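Local coordinates for protein alpha-fucosidase GH29 (Fusarium graminearum, PDB 4PSR) that removes alpha-linked L-fucose by hydrolysis, probably from the carbohydrate of glycoproteins, as a glycoside hydrolase of family 29, at residues Lys432-Gly435 with Leu439-Leu442. Residues are numbered along the deposited sequence; the frame is centred on the assembly and turned at random.
Sequences KNLG and LVDL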
loop_
_atom_site.group_PDB
_atom_site.type_symbol
_atom_site.label_atom_id
_atom_site.label_comp_id
_atom_site.label_asym_id
_atom_site.label_seq_id
_atom_site.Cartn_x
_atom_site.Cartn_y
_atom_site.Cartn_z
ATOM N N LYS A 432 5.300 21.519 16.549
ATOM C CA LYS A 432 5.780 22.735 15.906
ATOM C C LYS A 432 4.735 23.414 15.042
ATOM O O LYS A 432 4.673 24.647 14.967
ATOM C CB LYS A 432 7.021 22.454 15.077
ATOM C CG LYS A 432 8.209 22.023 15.916
ATOM C CD LYS A 432 9.432 21.734 15.025
ATOM C CE LYS A 432 10.710 21.580 15.839
ATOM N NZ LYS A 432 11.084 22.846 16.536
ATOM N N ASN A 433 3.920 22.620 14.352
ATOM C CA ASN A 433 2.950 23.183 13.439
ATOM C C ASN A 433 1.712 23.773 14.089
ATOM O O ASN A 433 0.814 24.217 13.391
ATOM C CB ASN A 433 2.594 22.173 12.326
ATOM C CG ASN A 433 3.704 22.042 11.319
ATOM O OD1 ASN A 433 3.948 22.949 10.530
ATOM N ND2 ASN A 433 4.419 20.937 11.375
ATOM N N LEU A 434 1.685 23.801 15.424
ATOM C CA LEU A 434 0.635 24.502 16.154
ATOM C C LEU A 434 1.221 25.590 17.063
ATOM O O LEU A 434 0.507 26.106 17.932
ATOM C CB LEU A 434 -0.220 23.517 16.953
ATOM C CG LEU A 434 -1.058 22.519 16.117
ATOM C CD1 LEU A 434 -1.711 21.523 17.052
ATOM C CD2 LEU A 434 -2.092 23.234 15.256
ATOM N N GLY A 435 2.494 25.928 16.851
ATOM C CA GLY A 435 3.145 27.026 17.574
ATOM C C GLY A 435 2.752 28.381 16.995
ATOM O O GLY A 435 2.012 28.456 16.023
ATOM N N LEU A 439 1.622 30.642 12.896
ATOM C CA LEU A 439 0.522 31.597 12.715
ATOM C C LEU A 439 -0.807 30.944 13.055
ATOM O O LEU A 439 -1.826 31.218 12.429
ATOM C CB LEU A 439 0.495 32.173 11.291
ATOM C CG LEU A 439 1.813 32.716 10.720
ATOM C CD1 LEU A 439 1.626 33.358 9.344
ATOM C CD2 LEU A 439 2.405 33.717 11.682
ATOM N N VAL A 440 -0.787 30.077 14.060
ATOM C CA VAL A 440 -1.968 29.346 14.481
ATOM C C VAL A 440 -2.602 29.983 15.726
ATOM O O VAL A 440 -1.921 30.227 16.719
ATOM C CB VAL A 440 -1.566 27.867 14.743
ATOM C CG1 VAL A 440 -2.492 27.174 15.712
ATOM C CG2 VAL A 440 -1.515 27.100 13.415
ATOM N N ASP A 441 -3.905 30.258 15.653
ATOM C CA ASP A 441 -4.659 30.782 16.795
ATOM C C ASP A 441 -5.319 29.613 17.496
ATOM O O ASP A 441 -6.128 28.905 16.902
ATOM C CB ASP A 441 -5.720 31.786 16.331
ATOM C CG ASP A 441 -6.326 32.594 17.484
ATOM O OD1 ASP A 441 -6.526 32.045 18.599
ATOM O OD2 ASP A 441 -6.611 33.789 17.261
ATOM N N LEU A 442 -4.962 29.401 18.758
ATOM C CA LEU A 442 -5.489 28.284 19.525
ATOM C C LEU A 442 -6.695 28.624 20.414
ATOM O O LEU A 442 -7.063 27.840 21.290
ATOM C CB LEU A 442 -4.385 27.639 20.368
ATOM C CG LEU A 442 -3.280 26.900 19.597
ATOM C CD1 LEU A 442 -2.283 26.332 20.598
ATOM C CD2 LEU A 442 -3.834 25.765 18.727
#
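Leu434 and Val440 bring the two segments together, with their CA atoms 5.7 Å apart. Lys432 and Asn433 form a short 3-10 turn. Gly435 N closes this turn on Lys432 O at 3.2 Å. Segment 439-442 has no regular secondary structure. No hydrogen bond joins the segments directly; Gly435 O stays 3.8 Å from Val440 N. Instead, Gln466 NE2 hydrogen-bonds to both Leu434 O and Val440 O and so bridges them. Both segments belong to the loop that links strands 428-431 and 445-451 in the beta-rich C-terminal domain, about 31 Å from the centre of the chain, centre to centre. Val440 CB points toward 432-435, and the side chain divides its branches. CG1, anti to the backbone N (chi1 155°), lies 4.0 Å from Leu434 CD2, the two side chains crossing at a slant. It also lies 3.9 Å from Leu434 O. CG2 sits 3.7 Å from Asn433 O, a buried carbonyl oxygen with no hydrogen-bond partner in the model. Leu442 CD1 reaches Leu434 O at 3.9 Å. Leu471 touches both Leu434 and Leu442. Leu489 and Phe491 of strand 485-491 extend the apolar packing, the former against Leu434 and the latter against Leu442. Asn433 CB points away from 439-442, and its ND2 donates a hydrogen bond to Glu384 OE2.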